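Local coordinates for protein YibA (Escherichia coli, PDB 1OYZ) that is of uncertain function, built as a helical repeat protein of the HEAT type and perhaps linked to an oxidoreductase activity, at residues Y68-D72 / D102-V107; E243-E247 / D275-R279; G173-N177 / D203-V208; L78-I83 / Q117-K121. One frame throughout, in Å; residues are numbered along the deposited sequence.

Overall arrangement
All four contacts join one helix to the helix two further along the chain, as expected when HEAT-type helical hairpins stack side by side. Interactions 1 and 4 share helices 68-80 and 105-121. Interaction 1 lies at the starts of these helices and interaction 4 toward their ends, with centres about 18 Å apart. Interaction 3 follows along the chain, between helices 173-186 and 206-218, and interaction 2 comes last, between helices 239-248 and 268-277. The centres of interactions 1 and 2 are about 49 Å apart, on opposite sides of the chain's centre. Interactions 1 and 4 fasten one pair at two points, the others one pair each, along an elongated, mainly helical chain.

Interaction 1 of 4, residues Y68-D72 / D102-V107; sequences YIRRD and DKSACV
Arg71 and Asp102 reach for each other from opposite directions, and their flat groups meet edge to edge. The guanidinium and carboxylate planes are only 19° apart. The grip is side-on: Arg71 NE donates to Asp102 OD2 at 2.7 Å, and Arg71 NH2 donates to Asp102 OD1 at 2.8 Å. Both oxygens use their syn lone pairs, so this is a bidentate salt bridge. A bend at chi3 (-59°) turns the Arg71 chain so that its NE edge faces the acid. Asp102 OD1 keeps its anti lone pair for Ser104 N, at 2.9 Å, which closes an Asx turn. Ser104 in turn is the N-cap of helix 105-121, its OG accepting from Val107 N at 3.1 Å in a nearly straight bond. The Asp-Arg pair thus ties the start of helix 68-80 to the turn that opens helix 105-121, joining two helices that lie side by side, consistent with a HEAT-like helical stack. Without the carboxylate, as with an alanine at Asp102, the Arg71 guanidinium would probably lose its acid mate and the Ser104 N-H its turn acceptor. Beside the salt bridge, Val107 CG2 sits against helix 68-80, 3.6 Å from Tyr68 O and 3.9 Å from Arg71 CB. Tyr68 CD2 comes obliquely to Ser104 OG at 3.7 Å. The carboxylate of Asp72 turns to Thr110, whose OG1 is hydrogen-bonded to Asp72 OD1.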
loop_
_atom_site.group_PDB
_atom_site.type_symbol
_atom_site.label_atom_id
_atom_site.label_comp_id
_atom_site.label_asym_id
_atom_site.label_seq_id
_atom_site.Cartn_x
_atom_site.Cartn_y
_atom_site.Cartn_z
ATOM N N TYR A 68 -0.436 15.287 -20.151
ATOM C CA TYR A 68 -0.123 14.308 -19.115
ATOM C C TYR A 68 -1.366 13.700 -18.495
ATOM O O TYR A 68 -1.324 12.604 -17.960
ATOM C CB TYR A 68 0.812 14.918 -18.046
ATOM C CG TYR A 68 0.149 15.869 -17.105
ATOM C CD1 TYR A 68 -0.295 17.114 -17.546
ATOM C CD2 TYR A 68 -0.140 15.486 -15.792
ATOM C CE1 TYR A 68 -1.014 17.936 -16.722
ATOM C CE2 TYR A 68 -0.861 16.314 -14.955
ATOM C CZ TYR A 68 -1.303 17.530 -15.427
ATOM O OH TYR A 68 -2.093 18.327 -14.630
ATOM N N ILE A 69 -2.483 14.401 -18.594
ATOM C CA ILE A 69 -3.728 13.884 -18.051
ATOM C C ILE A 69 -4.133 12.657 -18.866
ATOM O O ILE A 69 -4.542 11.634 -18.317
ATOM C CB ILE A 69 -4.805 14.956 -18.103
ATOM C CG1 ILE A 69 -4.329 16.155 -17.280
ATOM C CG2 ILE A 69 -6.134 14.408 -17.601
ATOM C CD1 ILE A 69 -5.310 17.300 -17.205
ATOM N N ARG A 70 -3.996 12.752 -20.182
ATOM C CA ARG A 70 -4.313 11.615 -21.025
ATOM C C ARG A 70 -3.337 10.482 -20.800
ATOM O O ARG A 70 -3.740 9.321 -20.824
ATOM C CB ARG A 70 -4.316 11.993 -22.507
ATOM C CG ARG A 70 -5.578 12.707 -22.946
ATOM C CD ARG A 70 -5.533 12.989 -24.448
ATOM N NE ARG A 70 -6.857 13.300 -24.986
ATOM C CZ ARG A 70 -7.092 13.540 -26.277
ATOM N NH1 ARG A 70 -6.093 13.512 -27.157
ATOM N NH2 ARG A 70 -8.330 13.787 -26.694
ATOM N N ARG A 71 -2.063 10.799 -20.578
ATOM C CA ARG A 71 -1.087 9.731 -20.379
ATOM C C ARG A 71 -1.385 8.984 -19.088
ATOM O O ARG A 71 -1.321 7.764 -19.031
ATOM C CB ARG A 71 0.350 10.284 -20.341
ATOM C CG ARG A 71 0.845 10.817 -21.701
ATOM C CD ARG A 71 2.384 10.786 -21.865
ATOM N NE ARG A 71 3.106 11.556 -20.856
ATOM C CZ ARG A 71 3.117 12.885 -20.769
ATOM N NH1 ARG A 71 2.449 13.648 -21.640
ATOM N NH2 ARG A 71 3.751 13.457 -19.761
ATOM N N ASP A 72 -1.725 9.733 -18.055
ATOM C CA ASP A 72 -2.027 9.157 -16.771
ATOM C C ASP A 72 -3.232 8.220 -16.916
ATOM O O ASP A 72 -3.179 7.048 -16.544
ATOM C CB ASP A 72 -2.296 10.301 -15.804
ATOM C CG ASP A 72 -2.533 9.833 -14.404
ATOM O OD1 ASP A 72 -1.693 9.112 -13.854
ATOM O OD2 ASP A 72 -3.563 10.199 -13.843
ATOM N N ASP A 102 8.628 8.968 -17.675
ATOM C CA ASP A 102 7.678 10.036 -17.952
ATOM C C ASP A 102 8.030 11.300 -17.202
ATOM O O ASP A 102 8.354 11.272 -16.011
ATOM C CB ASP A 102 6.232 9.644 -17.623
ATOM C CG ASP A 102 5.233 10.441 -18.433
ATOM O OD1 ASP A 102 4.941 11.607 -18.077
ATOM O OD2 ASP A 102 4.754 9.913 -19.459
ATOM N N LYS A 103 7.954 12.413 -17.913
ATOM C CA LYS A 103 8.252 13.700 -17.328
ATOM C C LYS A 103 7.278 14.131 -16.248
ATOM O O LYS A 103 7.553 15.078 -15.525
ATOM C CB LYS A 103 8.320 14.772 -18.413
ATOM C CG LYS A 103 9.582 14.713 -19.275
ATOM C CD LYS A 103 9.983 16.138 -19.722
ATOM C CE LYS A 103 11.331 16.186 -20.463
ATOM N NZ LYS A 103 11.785 17.584 -20.729
ATOM N N SER A 104 6.138 13.463 -16.130
ATOM C CA SER A 104 5.183 13.838 -15.096
ATOM C C SER A 104 5.263 12.826 -13.950
ATOM O O SER A 104 5.139 11.628 -14.167
ATOM C CB SER A 104 3.760 13.874 -15.665
ATOM O OG SER A 104 2.803 13.629 -14.644
ATOM N N ALA A 105 5.478 13.312 -12.733
ATOM C CA ALA A 105 5.568 12.422 -11.607
ATOM C C ALA A 105 4.205 11.721 -11.435
ATOM O O ALA A 105 4.149 10.539 -11.060
ATOM C CB ALA A 105 5.979 13.204 -10.336
ATOM N N CYS A 106 3.107 12.422 -11.727
ATOM C CA CYS A 106 1.779 11.805 -11.621
ATOM C C CYS A 106 1.730 10.576 -12.494
ATOM O O CYS A 106 1.361 9.485 -12.039
ATOM C CB CYS A 106 0.680 12.774 -12.048
ATOM S SG CYS A 106 0.465 14.047 -10.843
ATOM N N VAL A 107 2.110 10.748 -13.759
ATOM C CA VAL A 107 2.137 9.628 -14.674
ATOM C C VAL A 107 3.013 8.489 -14.164
ATOM O O VAL A 107 2.589 7.329 -14.179
ATOM C CB VAL A 107 2.627 10.046 -16.101
ATOM C CG1 VAL A 107 2.730 8.828 -17.005
ATOM C CG2 VAL A 107 1.661 11.056 -16.714
#

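Interaction 2 of 4, residues E243-E247 / D275-R279; sequences EAAGE and DKLKR
Lys276 reaches across from helix 268-277 to two acids of helix 239-248, near the C-terminal end of a helical stack that is probably HEAT-like throughout. Its amino group forms a salt-bridge network with Glu243 and Glu247, one helical turn apart. The close part of the contact is at Gly246, where the backbones approach most nearly: Gly246 CA and Lys276 CA are 5.6 Å apart. Here Lys276 CB lies 3.7 Å from Gly246 O. Having no side chain, the glycine lets the aliphatic stem of the lysine lie close, and a CB at this place would come tightly against Lys276 CD. On the buried side, Leu277 CD2 packs 3.9 Å from Ala245 O. Leu277 also touches Leu254 and Leu257 of helix 254-261, so this flank belongs to the interior.

The polar side is looser, and its three charged residues are partly exposed. The Lys276 chain runs extended beyond CG, which carries NZ out to the acids. Glu243 meets it at about a right angle, its own chain bent at chi2 (72°) to bring the carboxylate back toward the lysine. Glu247 is bent at chi2 as well. Both glutamates also touch Tyr218 of helix 206-218. A methionine in place of Lys276 would probably leave the two neighbouring carboxylates without their shared positive mate. Of the two links, Glu243 OE1 to Lys276 NZ is the shorter at 2.9 Å, while Lys276 NZ donates to the anti lone pair of Glu247 OE2 at 3.3 Å.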
loop_
_atom_site.group_PDB
_atom_site.type_symbol
_atom_site.label_atom_id
_atom_site.label_comp_id
_atom_site.label_asym_id
_atom_site.label_seq_id
_atom_site.Cartn_x
_atom_site.Cartn_y
_atom_site.Cartn_z
ATOM N N GLU A 243 -2.506 -6.285 21.866
ATOM C CA GLU A 243 -2.156 -7.511 21.176
ATOM C C GLU A 243 -0.628 -7.712 21.083
ATOM O O GLU A 243 -0.122 -8.839 21.237
ATOM C CB GLU A 243 -2.762 -7.478 19.779
ATOM C CG GLU A 243 -2.258 -8.570 18.878
ATOM C CD GLU A 243 -2.807 -9.898 19.275
ATOM O OE1 GLU A 243 -2.479 -10.918 18.616
ATOM O OE2 GLU A 243 -3.578 -9.920 20.259
ATOM N N ALA A 244 0.090 -6.625 20.797
ATOM C CA ALA A 244 1.554 -6.659 20.708
ATOM C C ALA A 244 2.116 -7.053 22.084
ATOM O O ALA A 244 3.091 -7.801 22.186
ATOM C CB ALA A 244 2.086 -5.297 20.306
ATOM N N ALA A 245 1.480 -6.537 23.130
ATOM C CA ALA A 245 1.892 -6.850 24.481
ATOM C C ALA A 245 1.894 -8.373 24.693
ATOM O O ALA A 245 2.811 -8.920 25.323
ATOM C CB ALA A 245 0.979 -6.141 25.495
ATOM N N GLY A 246 0.904 -9.078 24.138
ATOM C CA GLY A 246 0.853 -10.528 24.302
ATOM C C GLY A 246 1.884 -11.225 23.429
ATOM O O GLY A 246 2.473 -12.244 23.808
ATOM N N GLU A 247 2.106 -10.666 22.248
ATOM C CA GLU A 247 3.070 -11.213 21.315
ATOM C C GLU A 247 4.524 -11.072 21.793
ATOM O O GLU A 247 5.317 -11.976 21.586
ATOM C CB GLU A 247 2.904 -10.543 19.945
ATOM C CG GLU A 247 1.695 -11.018 19.159
ATOM C CD GLU A 247 1.795 -12.489 18.793
ATOM O OE1 GLU A 247 2.873 -12.896 18.269
ATOM O OE2 GLU A 247 0.800 -13.239 19.027
ATOM N N ASP A 275 -2.925 -14.694 28.554
ATOM C CA ASP A 275 -2.813 -16.139 28.366
ATOM C C ASP A 275 -1.548 -16.504 27.623
ATOM O O ASP A 275 -0.920 -17.518 27.923
ATOM C CB ASP A 275 -4.027 -16.665 27.605
ATOM C CG ASP A 275 -5.307 -16.479 28.387
ATOM O OD1 ASP A 275 -5.281 -16.801 29.591
ATOM O OD2 ASP A 275 -6.330 -16.014 27.822
ATOM N N LYS A 276 -1.194 -15.674 26.646
ATOM C CA LYS A 276 0.016 -15.894 25.856
ATOM C C LYS A 276 1.280 -15.731 26.698
ATOM O O LYS A 276 2.231 -16.496 26.556
ATOM C CB LYS A 276 0.080 -14.911 24.687
ATOM C CG LYS A 276 -1.004 -15.109 23.663
ATOM C CD LYS A 276 -0.845 -14.132 22.516
ATOM C CE LYS A 276 -2.131 -14.031 21.711
ATOM N NZ LYS A 276 -2.056 -12.995 20.634
ATOM N N LEU A 277 1.279 -14.725 27.567
ATOM C CA LEU A 277 2.417 -14.454 28.426
ATOM C C LEU A 277 2.661 -15.572 29.413
ATOM O O LEU A 277 3.789 -16.052 29.560
ATOM C CB LEU A 277 2.219 -13.140 29.190
ATOM C CG LEU A 277 2.383 -11.876 28.350
ATOM C CD1 LEU A 277 2.306 -10.616 29.213
ATOM C CD2 LEU A 277 3.725 -11.957 27.661
ATOM N N LYS A 278 1.598 -15.989 30.090
ATOM C CA LYS A 278 1.710 -17.043 31.077
ATOM C C LYS A 278 2.239 -18.322 30.472
ATOM O O LYS A 278 2.630 -19.230 31.193
ATOM C CB LYS A 278 0.366 -17.270 31.746
ATOM C CG LYS A 278 0.025 -16.178 32.722
ATOM C CD LYS A 278 -1.320 -16.442 33.328
ATOM C CE LYS A 278 -1.635 -15.497 34.465
ATOM N NZ LYS A 278 -3.005 -15.811 34.994
ATOM N N ARG A 279 2.260 -18.381 29.144
ATOM C CA ARG A 279 2.777 -19.548 28.450
ATOM C C ARG A 279 4.278 -19.387 28.221
ATOM O O ARG A 279 4.781 -18.267 28.077
ATOM C CB ARG A 279 2.058 -19.753 27.113
ATOM C CG ARG A 279 0.755 -20.523 27.243
ATOM C CD ARG A 279 0.304 -21.115 25.907
ATOM N NE ARG A 279 -0.707 -20.303 25.236
ATOM C CZ ARG A 279 -0.447 -19.301 24.401
ATOM N NH1 ARG A 279 0.810 -18.974 24.115
ATOM N NH2 ARG A 279 -1.452 -18.625 23.853
#

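Interaction 3 of 4, residues G173-N177 / D203-V208; sequences GDVRN and DKNEEV
An Asx turn followed by an asparagine N-cap opens helix 206-218, and this contact fastens it to the start of helix 173-186 in the HEAT-type stack. Arg176 takes hold of Asp203 side-on with two nitrogens. Arg176 NE donates to Asp203 OD2 at 2.5 Å, and Arg176 NH1 donates to Asp203 OD1 at 2.7 Å. The two planes are nearly coplanar, 17° apart, and both oxygens use syn lone pairs. The anti lone pair of Asp203 OD1 takes Asn205 N at 2.7 Å and forms the Asx turn. Asn205 OD1 then caps the helix, accepting from Val208 N at 3.2 Å and weakly from Glu207 N. The remaining nitrogen is held too: Arg176 NH2 donates to Asp170 O.

Gly173 lies over one guanidinium face, its CA offset toward the rim. Without a CB, Gly173 lets the Asn205 amide come close, Asn205 ND2 lying 3.9 Å from Gly173 CA. Asn177 has CG anti to its N (chi1 -174°), which swings its amide toward Glu207. Asn177 ND2 comes 3.1 Å from Glu207 O, but at an angle too poor for a hydrogen bond. Alongside, Val208 CG2 rests 3.6 Å from Gly173 O and 4.0 Å from Asn177 CB.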
loop_
_atom_site.group_PDB
_atom_site.type_symbol
_atom_site.label_atom_id
_atom_site.label_comp_id
_atom_site.label_asym_id
_atom_site.label_seq_id
_atom_site.Cartn_x
_atom_site.Cartn_y
_atom_site.Cartn_z
ATOM N N GLY A 173 5.764 10.268 5.807
ATOM C CA GLY A 173 5.227 9.351 6.793
ATOM C C GLY A 173 4.425 8.224 6.194
ATOM O O GLY A 173 4.461 7.086 6.668
ATOM N N ASP A 174 3.703 8.547 5.129
ATOM C CA ASP A 174 2.881 7.571 4.412
ATOM C C ASP A 174 3.784 6.477 3.778
ATOM O O ASP A 174 3.471 5.272 3.832
ATOM C CB ASP A 174 2.085 8.325 3.336
ATOM C CG ASP A 174 1.004 7.486 2.711
ATOM O OD1 ASP A 174 1.315 6.374 2.224
ATOM O OD2 ASP A 174 -0.164 7.948 2.710
ATOM N N VAL A 175 4.887 6.912 3.169
ATOM C CA VAL A 175 5.856 5.986 2.576
ATOM C C VAL A 175 6.444 5.068 3.683
ATOM O O VAL A 175 6.497 3.837 3.524
ATOM C CB VAL A 175 7.044 6.739 1.890
ATOM C CG1 VAL A 175 8.169 5.728 1.520
ATOM C CG2 VAL A 175 6.558 7.463 0.629
ATOM N N ARG A 176 6.896 5.668 4.787
ATOM C CA ARG A 176 7.469 4.875 5.905
ATOM C C ARG A 176 6.455 3.834 6.416
ATOM O O ARG A 176 6.805 2.671 6.652
ATOM C CB ARG A 176 7.897 5.777 7.097
ATOM C CG ARG A 176 8.872 6.909 6.794
ATOM C CD ARG A 176 9.563 7.428 8.092
ATOM N NE ARG A 176 8.661 8.152 8.996
ATOM C CZ ARG A 176 8.081 9.312 8.698
ATOM N NH1 ARG A 176 7.253 9.901 9.570
ATOM N NH2 ARG A 176 8.326 9.897 7.526
ATOM N N ASN A 177 5.194 4.244 6.550
ATOM C CA ASN A 177 4.166 3.338 7.045
ATOM C C ASN A 177 4.007 2.134 6.107
ATOM O O ASN A 177 3.967 0.978 6.552
ATOM C CB ASN A 177 2.838 4.105 7.234
ATOM C CG ASN A 177 1.746 3.250 7.896
ATOM O OD1 ASN A 177 0.742 2.904 7.271
ATOM N ND2 ASN A 177 1.944 2.908 9.155
ATOM N N ASP A 203 8.878 8.052 15.989
ATOM C CA ASP A 203 8.344 8.724 14.783
ATOM C C ASP A 203 7.211 9.701 15.129
ATOM O O ASP A 203 6.419 9.452 16.041
ATOM C CB ASP A 203 7.815 7.688 13.782
ATOM C CG ASP A 203 7.700 8.243 12.368
ATOM O OD1 ASP A 203 6.842 9.135 12.111
ATOM O OD2 ASP A 203 8.478 7.770 11.510
ATOM N N LYS A 204 7.115 10.808 14.400
ATOM C CA LYS A 204 6.062 11.770 14.667
ATOM C C LYS A 204 4.701 11.262 14.217
ATOM O O LYS A 204 3.670 11.790 14.604
ATOM C CB LYS A 204 6.336 13.060 13.913
ATOM C CG LYS A 204 6.250 12.853 12.411
ATOM C CD LYS A 204 6.411 14.160 11.623
ATOM C CE LYS A 204 7.800 14.764 11.774
ATOM N NZ LYS A 204 7.988 15.892 10.808
ATOM N N ASN A 205 4.710 10.247 13.366
ATOM C CA ASN A 205 3.485 9.698 12.812
ATOM C C ASN A 205 2.973 8.523 13.629
ATOM O O ASN A 205 3.590 7.463 13.615
ATOM C CB ASN A 205 3.751 9.247 11.375
ATOM C CG ASN A 205 2.498 8.789 10.670
ATOM O OD1 ASN A 205 1.707 8.036 11.216
ATOM N ND2 ASN A 205 2.317 9.238 9.443
ATOM N N GLU A 206 1.843 8.720 14.322
ATOM C CA GLU A 206 1.217 7.681 15.170
ATOM C C GLU A 206 1.086 6.355 14.441
ATOM O O GLU A 206 1.335 5.290 15.011
ATOM C CB GLU A 206 -0.199 8.096 15.630
ATOM C CG GLU A 206 -1.200 8.325 14.461
ATOM C CD GLU A 206 -2.699 7.874 14.705
ATOM O OE1 GLU A 206 -2.962 6.712 15.112
ATOM O OE2 GLU A 206 -3.613 8.687 14.441
ATOM N N GLU A 207 0.677 6.411 13.179
ATOM C CA GLU A 207 0.503 5.180 12.408
ATOM C C GLU A 207 1.802 4.415 12.266
ATOM O O GLU A 207 1.815 3.183 12.276
ATOM C CB GLU A 207 -0.049 5.489 11.015
ATOM C CG GLU A 207 -1.507 5.921 11.003
ATOM C CD GLU A 207 -2.045 6.152 9.590
ATOM O OE1 GLU A 207 -1.854 5.289 8.700
ATOM O OE2 GLU A 207 -2.670 7.205 9.375
ATOM N N VAL A 208 2.899 5.150 12.099
ATOM C CA VAL A 208 4.210 4.516 11.961
ATOM C C VAL A 208 4.632 3.899 13.318
ATOM O O VAL A 208 5.112 2.779 13.363
ATOM C CB VAL A 208 5.309 5.541 11.448
ATOM C CG1 VAL A 208 6.675 4.884 11.464
ATOM C CG2 VAL A 208 4.991 5.981 10.009
#

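Interaction 4 of 4, residues L78-I83 / Q117-K121; sequences LGQIKI and QRCKK
Gly79 and Gln117 bring the two backbones closest, with Gly79 CA 5.5 Å from Gln117 CA, where helix 68-80 runs out and the chain turns into a loop. Arg118 has the largest share of the contact. Its chain bends at chi2 and chi3 (57°), which folds the guanidinium in among carbonyls of the helix end and the following loop. Arg118 NH1 donates to Leu78 O at 2.7 Å and to Ile81 O at 3.1 Å. Both acceptors lie close to the guanidinium plane. One nitrogen thus holds a carbonyl of the last helical turn and one of the loop after it.

Ile83 covers one face of the guanidinium, its CD1 3.5 Å from Arg118 CZ, with Lys121 NZ, weakly and less certainly bonded to Gly79 O, over the opposite face. At the edge, a water accepts from Ile83 N and weakly from Arg118 NH2. On the more exposed side, the Gln80 and Gln117 side chains lie against each other, their amide planes 41° apart.

In the stack, Leu78 packs on helices 53-63 and 88-101, Ile81 on helix 53-63 and Ile83 on helix 88-101, while Cys119 of helix 105-121 faces helix 126-136.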
loop_
_atom_site.group_PDB
_atom_site.type_symbol
_atom_site.label_atom_id
_atom_site.label_comp_id
_atom_site.label_asym_id
_atom_site.label_seq_id
_atom_site.Cartn_x
_atom_site.Cartn_y
_atom_site.Cartn_z
ATOM N N LEU A 78 -4.733 0.834 -18.622
ATOM C CA LEU A 78 -3.853 -0.275 -18.966
ATOM C C LEU A 78 -3.468 -1.176 -17.785
ATOM O O LEU A 78 -3.106 -2.328 -17.975
ATOM C CB LEU A 78 -2.602 0.305 -19.648
ATOM C CG LEU A 78 -2.382 0.102 -21.161
ATOM C CD1 LEU A 78 -3.690 -0.019 -21.890
ATOM C CD2 LEU A 78 -1.533 1.232 -21.733
ATOM N N GLY A 79 -3.551 -0.669 -16.567
ATOM C CA GLY A 79 -3.189 -1.512 -15.434
ATOM C C GLY A 79 -4.178 -2.620 -15.083
ATOM O O GLY A 79 -3.804 -3.616 -14.459
ATOM N N GLN A 80 -5.439 -2.479 -15.479
ATOM C CA GLN A 80 -6.414 -3.512 -15.138
ATOM C C GLN A 80 -7.276 -4.080 -16.287
ATOM O O GLN A 80 -7.917 -5.116 -16.131
ATOM C CB GLN A 80 -7.294 -2.986 -13.990
ATOM C CG GLN A 80 -6.506 -2.790 -12.684
ATOM C CD GLN A 80 -7.225 -1.924 -11.668
ATOM O OE1 GLN A 80 -8.228 -2.335 -11.089
ATOM N NE2 GLN A 80 -6.717 -0.711 -11.448
ATOM N N ILE A 81 -7.278 -3.413 -17.437
ATOM C CA ILE A 81 -8.054 -3.855 -18.590
ATOM C C ILE A 81 -7.518 -5.203 -19.086
ATOM O O ILE A 81 -6.325 -5.495 -18.956
ATOM C CB ILE A 81 -7.950 -2.811 -19.729
ATOM C CG1 ILE A 81 -9.095 -2.981 -20.740
ATOM C CG2 ILE A 81 -6.603 -2.950 -20.436
ATOM C CD1 ILE A 81 -9.236 -1.783 -21.707
ATOM N N LYS A 82 -8.397 -6.033 -19.641
ATOM C CA LYS A 82 -7.960 -7.315 -20.179
ATOM C C LYS A 82 -7.268 -7.085 -21.531
ATOM O O LYS A 82 -7.706 -6.259 -22.335
ATOM C CB LYS A 82 -9.150 -8.264 -20.334
ATOM C CG LYS A 82 -9.628 -8.847 -19.004
ATOM C CD LYS A 82 -10.648 -9.962 -19.214
ATOM C CE LYS A 82 -10.685 -10.913 -18.032
ATOM N NZ LYS A 82 -11.369 -12.178 -18.424
ATOM N N ILE A 83 -6.172 -7.797 -21.759
ATOM C CA ILE A 83 -5.413 -7.671 -22.998
ATOM C C ILE A 83 -4.971 -9.026 -23.502
ATOM O O ILE A 83 -4.573 -9.894 -22.726
ATOM C CB ILE A 83 -4.132 -6.819 -22.823
ATOM C CG1 ILE A 83 -3.238 -7.454 -21.769
ATOM C CG2 ILE A 83 -4.499 -5.370 -22.456
ATOM C CD1 ILE A 83 -1.998 -6.648 -21.452
ATOM N N GLN A 117 -0.331 -4.017 -10.879
ATOM C CA GLN A 117 -1.573 -4.681 -11.220
ATOM C C GLN A 117 -1.278 -5.814 -12.201
ATOM O O GLN A 117 -1.659 -6.962 -11.977
ATOM C CB GLN A 117 -2.526 -3.714 -11.895
ATOM C CG GLN A 117 -2.837 -2.460 -11.127
ATOM C CD GLN A 117 -3.810 -2.688 -9.999
ATOM O OE1 GLN A 117 -4.569 -1.787 -9.638
ATOM N NE2 GLN A 117 -3.792 -3.887 -9.424
ATOM N N ARG A 118 -0.585 -5.484 -13.286
ATOM C CA ARG A 118 -0.275 -6.474 -14.308
ATOM C C ARG A 118 0.580 -7.636 -13.787
ATOM O O ARG A 118 0.403 -8.782 -14.203
ATOM C CB ARG A 118 0.423 -5.803 -15.507
ATOM C CG ARG A 118 -0.338 -4.609 -16.104
ATOM C CD ARG A 118 -0.634 -4.784 -17.607
ATOM N NE ARG A 118 -1.399 -6.006 -17.855
ATOM C CZ ARG A 118 -2.713 -6.073 -18.040
ATOM N NH1 ARG A 118 -3.462 -4.977 -18.028
ATOM N NH2 ARG A 118 -3.292 -7.261 -18.203
ATOM N N CYS A 119 1.501 -7.353 -12.874
ATOM C CA CYS A 119 2.354 -8.405 -12.340
ATOM C C CYS A 119 1.522 -9.388 -11.513
ATOM O O CYS A 119 1.664 -10.616 -11.627
ATOM C CB CYS A 119 3.457 -7.803 -11.475
ATOM S SG CYS A 119 4.726 -8.993 -10.931
ATOM N N LYS A 120 0.643 -8.850 -10.685
ATOM C CA LYS A 120 -0.176 -9.722 -9.878
ATOM C C LYS A 120 -0.923 -10.709 -10.783
ATOM O O LYS A 120 -0.982 -11.902 -10.480
ATOM C CB LYS A 120 -1.150 -8.903 -9.051
ATOM C CG LYS A 120 -1.728 -9.681 -7.904
ATOM C CD LYS A 120 -2.576 -8.782 -7.032
ATOM C CE LYS A 120 -3.035 -9.509 -5.779
ATOM N NZ LYS A 120 -3.811 -8.583 -4.901
ATOM N N LYS A 121 -1.472 -10.227 -11.897
ATOM C CA LYS A 121 -2.186 -11.115 -12.806
ATOM C C LYS A 121 -1.246 -12.042 -13.603
ATOM O O LYS A 121 -1.673 -13.060 -14.145
ATOM C CB LYS A 121 -3.049 -10.319 -13.800
ATOM C CG LYS A 121 -4.100 -9.385 -13.176
ATOM C CD LYS A 121 -5.294 -9.197 -14.123
ATOM C CE LYS A 121 -5.705 -7.731 -14.309
ATOM N NZ LYS A 121 -4.619 -6.887 -14.901
HETATM O O HOH W 1 -5.290 -8.976 -19.232
#